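Local coordinates for protein ferric enterobactin receptor PIRA (Pseudomonas aeruginosa, PDB 5FP2) that probably takes up ferric siderophores such as enterobactin across the outer membrane as a TonB-dependent receptor, at residues A[409-421]-A[430-442]. Numbering follows the deposited sequence.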
loop_
_atom_site.group_PDB
_atom_site.type_symbol
_atom_site.label_atom_id
_atom_site.label_comp_id
_atom_site.label_asym_id
_atom_site.label_seq_id
_atom_site.Cartn_x
_atom_site.Cartn_y
_atom_site.Cartn_z
ATOM N N SER A 409 -17.729 6.387 -20.823
ATOM C CA SER A 409 -17.929 7.242 -19.673
ATOM C C SER A 409 -16.621 7.908 -19.299
ATOM O O SER A 409 -15.606 7.238 -19.161
ATOM C CB SER A 409 -18.436 6.419 -18.491
ATOM O OG SER A 409 -19.661 5.782 -18.811
ATOM N N LYS A 410 -16.676 9.213 -19.052
ATOM C CA LYS A 410 -15.495 9.964 -18.659
ATOM C C LYS A 410 -15.646 10.654 -17.301
ATOM O O LYS A 410 -16.724 10.669 -16.696
ATOM C CB LYS A 410 -15.159 11.011 -19.722
ATOM C CG LYS A 410 -15.725 10.708 -21.103
ATOM C CD LYS A 410 -15.746 11.934 -22.012
ATOM C CE LYS A 410 -15.928 11.556 -23.473
ATOM N NZ LYS A 410 -17.179 10.791 -23.724
ATOM N N ALA A 411 -14.524 11.159 -16.800
ATOM C CA ALA A 411 -14.486 11.951 -15.579
ATOM C C ALA A 411 -13.115 12.619 -15.524
ATOM O O ALA A 411 -12.105 12.000 -15.861
ATOM C CB ALA A 411 -14.699 11.063 -14.362
ATOM N N GLU A 412 -13.085 13.889 -15.135
ATOM C CA GLU A 412 -11.827 14.606 -14.951
ATOM C C GLU A 412 -11.701 14.973 -13.474
ATOM O O GLU A 412 -12.710 15.169 -12.796
ATOM C CB GLU A 412 -11.793 15.873 -15.819
ATOM C CG GLU A 412 -12.010 15.610 -17.311
ATOM C CD GLU A 412 -11.373 16.649 -18.238
ATOM O OE1 GLU A 412 -11.490 17.870 -17.982
ATOM O OE2 GLU A 412 -10.790 16.251 -19.266
ATOM N N ILE A 413 -10.470 15.040 -12.971
ATOM C CA ILE A 413 -10.219 15.454 -11.590
ATOM C C ILE A 413 -9.124 16.511 -11.575
ATOM O O ILE A 413 -8.065 16.311 -12.163
ATOM C CB ILE A 413 -9.757 14.269 -10.715
ATOM C CG1 ILE A 413 -10.880 13.235 -10.555
ATOM C CG2 ILE A 413 -9.286 14.750 -9.347
ATOM C CD1 ILE A 413 -10.871 12.146 -11.619
ATOM N N ARG A 414 -9.395 17.651 -10.949
ATOM C CA ARG A 414 -8.361 18.647 -10.696
ATOM C C ARG A 414 -8.137 18.751 -9.196
ATOM O O ARG A 414 -9.086 18.651 -8.417
ATOM C CB ARG A 414 -8.793 20.008 -11.252
ATOM C CG ARG A 414 -8.729 20.079 -12.765
ATOM C CD ARG A 414 -9.357 21.343 -13.348
ATOM N NE ARG A 414 -9.406 21.275 -14.815
ATOM C CZ ARG A 414 -10.448 20.817 -15.505
ATOM N NH1 ARG A 414 -11.550 20.421 -14.866
ATOM N NH2 ARG A 414 -10.412 20.788 -16.829
ATOM N N ALA A 415 -6.896 18.977 -8.776
ATOM C CA ALA A 415 -6.657 19.274 -7.365
ATOM C C ALA A 415 -5.441 20.163 -7.132
ATOM O O ALA A 415 -4.487 20.171 -7.925
ATOM C CB ALA A 415 -6.552 17.986 -6.552
ATOM N N LEU A 416 -5.543 20.976 -6.083
ATOM C CA LEU A 416 -4.388 21.574 -5.432
ATOM C C LEU A 416 -4.319 21.041 -4.027
ATOM O O LEU A 416 -5.356 20.865 -3.394
ATOM C CB LEU A 416 -4.549 23.082 -5.295
ATOM C CG LEU A 416 -4.381 23.961 -6.506
ATOM C CD1 LEU A 416 -5.407 23.566 -7.555
ATOM C CD2 LEU A 416 -4.553 25.397 -6.037
ATOM N N TYR A 417 -3.116 21.037 -3.469
ATOM C CA TYR A 417 -2.955 20.891 -2.028
ATOM C C TYR A 417 -1.740 21.653 -1.502
ATOM O O TYR A 417 -0.792 21.932 -2.235
ATOM C CB TYR A 417 -2.892 19.410 -1.643
ATOM C CG TYR A 417 -1.702 18.680 -2.193
ATOM C CD1 TYR A 417 -0.448 18.832 -1.625
ATOM C CD2 TYR A 417 -1.815 17.885 -3.340
ATOM C CE1 TYR A 417 0.661 18.205 -2.178
ATOM C CE2 TYR A 417 -0.709 17.279 -3.920
ATOM C CZ TYR A 417 0.527 17.430 -3.323
ATOM O OH TYR A 417 1.634 16.804 -3.843
ATOM N N VAL A 418 -1.844 22.086 -0.251
ATOM C CA VAL A 418 -0.765 22.760 0.461
ATOM C C VAL A 418 -0.598 22.089 1.817
ATOM O O VAL A 418 -1.563 21.921 2.553
ATOM C CB VAL A 418 -1.094 24.242 0.730
ATOM C CG1 VAL A 418 0.124 24.957 1.293
ATOM C CG2 VAL A 418 -1.588 24.931 -0.534
ATOM N N GLU A 419 0.612 21.636 2.108
ATOM C CA GLU A 419 0.943 21.217 3.444
ATOM C C GLU A 419 2.121 22.091 3.823
ATOM O O GLU A 419 2.944 22.438 2.976
ATOM C CB GLU A 419 1.300 19.724 3.471
ATOM C CG GLU A 419 1.567 19.141 4.859
ATOM C CD GLU A 419 2.183 17.748 4.810
ATOM O OE1 GLU A 419 1.408 16.764 4.770
ATOM O OE2 GLU A 419 3.433 17.628 4.854
ATOM N N ASP A 420 2.132 22.547 5.066
ATOM C CA ASP A 420 3.302 23.217 5.597
ATOM C C ASP A 420 3.706 22.563 6.905
ATOM O O ASP A 420 2.972 22.617 7.898
ATOM C CB ASP A 420 3.021 24.701 5.815
ATOM C CG ASP A 420 4.280 25.487 6.123
ATOM O OD1 ASP A 420 5.384 24.903 6.062
ATOM O OD2 ASP A 420 4.163 26.688 6.446
ATOM N N ASN A 421 4.896 21.973 6.910
ATOM C CA ASN A 421 5.416 21.304 8.096
ATOM C C ASN A 421 6.295 22.243 8.932
ATOM O O ASN A 421 7.397 22.593 8.526
ATOM C CB ASN A 421 6.218 20.082 7.653
ATOM C CG ASN A 421 6.577 19.176 8.800
ATOM O OD1 ASN A 421 6.585 19.592 9.953
ATOM N ND2 ASN A 421 6.885 17.928 8.489
ATOM N N LEU A 430 4.119 21.295 14.050
ATOM C CA LEU A 430 2.750 21.601 13.661
ATOM C C LEU A 430 2.661 21.659 12.132
ATOM O O LEU A 430 3.430 22.379 11.499
ATOM C CB LEU A 430 2.347 22.948 14.254
ATOM C CG LEU A 430 0.927 23.434 13.987
ATOM C CD1 LEU A 430 -0.103 22.491 14.586
ATOM C CD2 LEU A 430 0.786 24.834 14.559
ATOM N N THR A 431 1.702 20.929 11.559
ATOM C CA THR A 431 1.640 20.665 10.120
ATOM C C THR A 431 0.216 20.819 9.601
ATOM O O THR A 431 -0.510 19.836 9.474
ATOM C CB THR A 431 2.079 19.224 9.830
ATOM O OG1 THR A 431 3.353 18.998 10.440
ATOM C CG2 THR A 431 2.175 18.960 8.331
ATOM N N PRO A 432 -0.213 22.063 9.356
ATOM C CA PRO A 432 -1.481 22.279 8.671
ATOM C C PRO A 432 -1.383 21.998 7.169
ATOM O O PRO A 432 -0.301 22.084 6.578
ATOM C CB PRO A 432 -1.753 23.768 8.898
ATOM C CG PRO A 432 -0.402 24.371 9.061
ATOM C CD PRO A 432 0.383 23.331 9.812
ATOM N N GLY A 433 -2.528 21.713 6.556
ATOM C CA GLY A 433 -2.614 21.535 5.117
ATOM C C GLY A 433 -4.052 21.589 4.643
ATOM O O GLY A 433 -4.976 21.341 5.410
ATOM N N LEU A 434 -4.251 21.962 3.390
ATOM C CA LEU A 434 -5.582 21.977 2.803
ATOM C C LEU A 434 -5.477 21.359 1.415
ATOM O O LEU A 434 -4.452 21.498 0.757
ATOM C CB LEU A 434 -6.078 23.416 2.710
ATOM C CG LEU A 434 -7.415 23.688 2.024
ATOM C CD1 LEU A 434 -8.565 23.091 2.806
ATOM C CD2 LEU A 434 -7.616 25.188 1.860
ATOM N N ARG A 435 -6.489 20.604 1.006
ATOM C CA ARG A 435 -6.506 20.048 -0.337
ATOM C C ARG A 435 -7.843 20.302 -1.001
ATOM O O ARG A 435 -8.878 19.786 -0.534
ATOM C CB ARG A 435 -6.245 18.543 -0.319
ATOM C CG ARG A 435 -6.287 17.904 -1.708
ATOM C CD ARG A 435 -6.118 16.396 -1.666
ATOM N NE ARG A 435 -6.370 15.753 -2.955
ATOM C CZ ARG A 435 -5.426 15.304 -3.781
ATOM N NH1 ARG A 435 -4.141 15.430 -3.476
ATOM N NH2 ARG A 435 -5.764 14.721 -4.924
ATOM N N LEU A 436 -7.804 20.962 -2.159
ATOM C CA LEU A 436 -8.995 21.142 -2.985
ATOM C C LEU A 436 -9.071 20.101 -4.084
ATOM O O LEU A 436 -8.173 19.996 -4.899
ATOM C CB LEU A 436 -9.005 22.532 -3.614
ATOM C CG LEU A 436 -10.178 22.779 -4.557
ATOM C CD1 LEU A 436 -11.503 22.448 -3.878
ATOM C CD2 LEU A 436 -10.152 24.227 -5.013
ATOM N N ASP A 437 -10.134 19.306 -4.082
ATOM C CA ASP A 437 -10.340 18.306 -5.123
ATOM C C ASP A 437 -11.584 18.684 -5.910
ATOM O O ASP A 437 -12.686 18.664 -5.368
ATOM C CB ASP A 437 -10.516 16.906 -4.514
ATOM C CG ASP A 437 -9.221 16.098 -4.502
ATOM O OD1 ASP A 437 -8.749 15.703 -5.598
ATOM O OD2 ASP A 437 -8.681 15.854 -3.396
ATOM N N ASP A 438 -11.412 19.050 -7.176
ATOM C CA ASP A 438 -12.561 19.369 -8.011
ATOM C C ASP A 438 -12.876 18.226 -8.950
ATOM O O ASP A 438 -12.028 17.797 -9.730
ATOM C CB ASP A 438 -12.337 20.649 -8.811
ATOM C CG ASP A 438 -13.544 21.023 -9.643
ATOM O OD1 ASP A 438 -14.680 20.792 -9.177
ATOM O OD2 ASP A 438 -13.358 21.537 -10.765
ATOM N N HIS A 439 -14.123 17.780 -8.916
ATOM C CA HIS A 439 -14.530 16.599 -9.661
ATOM C C HIS A 439 -15.548 16.972 -10.730
ATOM O O HIS A 439 -16.425 17.795 -10.501
ATOM C CB HIS A 439 -15.127 15.577 -8.699
ATOM C CG HIS A 439 -15.187 14.190 -9.253
ATOM N ND1 HIS A 439 -16.099 13.814 -10.213
ATOM C CD2 HIS A 439 -14.469 13.081 -8.959
ATOM C CE1 HIS A 439 -15.924 12.538 -10.509
ATOM N NE2 HIS A 439 -14.939 12.071 -9.764
ATOM N N SER A 440 -15.441 16.355 -11.898
ATOM C CA SER A 440 -16.248 16.762 -13.036
ATOM C C SER A 440 -17.728 16.470 -12.804
ATOM O O SER A 440 -18.582 17.270 -13.167
ATOM C CB SER A 440 -15.766 16.056 -14.299
ATOM O OG SER A 440 -15.851 14.654 -14.149
ATOM N N ASP A 441 -18.028 15.317 -12.218
ATOM C CA ASP A 441 -19.403 14.960 -11.879
ATOM C C ASP A 441 -19.896 15.629 -10.595
ATOM O O ASP A 441 -21.078 15.946 -10.492
ATOM C CB ASP A 441 -19.543 13.445 -11.731
ATOM C CG ASP A 441 -19.235 12.695 -13.015
ATOM O OD1 ASP A 441 -18.057 12.699 -13.450
ATOM O OD2 ASP A 441 -20.163 12.049 -13.555
ATOM N N PHE A 442 -19.002 15.837 -9.625
ATOM C CA PHE A 442 -19.372 15.901 -8.197
ATOM C C PHE A 442 -18.989 17.212 -7.487
ATOM O O PHE A 442 -19.206 17.364 -6.288
ATOM C CB PHE A 442 -18.737 14.723 -7.447
ATOM C CG PHE A 442 -19.312 13.384 -7.818
ATOM C CD1 PHE A 442 -20.680 13.170 -7.785
ATOM C CD2 PHE A 442 -18.485 12.338 -8.192
ATOM C CE1 PHE A 442 -21.217 11.945 -8.127
ATOM C CE2 PHE A 442 -19.014 11.113 -8.550
ATOM C CZ PHE A 442 -20.382 10.915 -8.516
#
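Ala-411 and Glu-412 meet Ser-440 where the strand 430-439 gives way to a turn. The Glu-412 N-H points at Ser-440 OG (3.0 Å), while Ser-440 N returns a bond to Glu-412 O; the serine hydroxyl thus stands in for the carbonyl that a strand partner would offer, just beyond the regular pairing. Ser-440 OG reaches that N-H because it sits between its own backbone N and carbonyl carbon (chi1 59°), and it also donates to Asp-441 OD1 on the anti side of the carboxylate. Next, Ile-413 lays CG1 obliquely against the His-439 ring, with CD2 3.9 Å away. Arg-414 and Asp-438 form a hydrogen-bonded antiparallel pair, and the two axes run 178° apart, 4.6 Å at closest approach.

Ala-415 CB lies over one face of the Arg-435 guanidinium, offset toward its rim, and 3.3 Å from Asp-437 OD1. Arg-435 is paired with Asp-437 through NH2, on the syn lone pair of OD1 at 3.2 Å; NE also faces OD2, at a separation too short to be trusted. Leu-416 with Leu-436 is the next hydrogen-bonded pair. The Tyr-417 ring and the guanidinium are nearly parallel, 11° apart, and CD2 comes 3.4 Å from Arg-435 NH1. Glu-374 of the adjoining strand 367-381 forms a salt bridge with Arg-435, and Tyr-417 OH is hydrogen-bonded to Glu-356. Val-418 shares the opposite sheet face with Leu-416, Leu-434 and Leu-436; charged Arg-414 and Asp-438 follow toward Ser-440. Farther along, Glu-419 CG packs on Thr-431 CG2 (3.5 Å), and Asn-421 OD1 accepts a weak bond from Thr-431 OG1.

The chemistry divides this hairpin of the 22-stranded barrel: that apolar stretch at the outer surface is consistent with contact to lipid, whereas the buried Arg-435 has its charge probably balanced by two carboxylates.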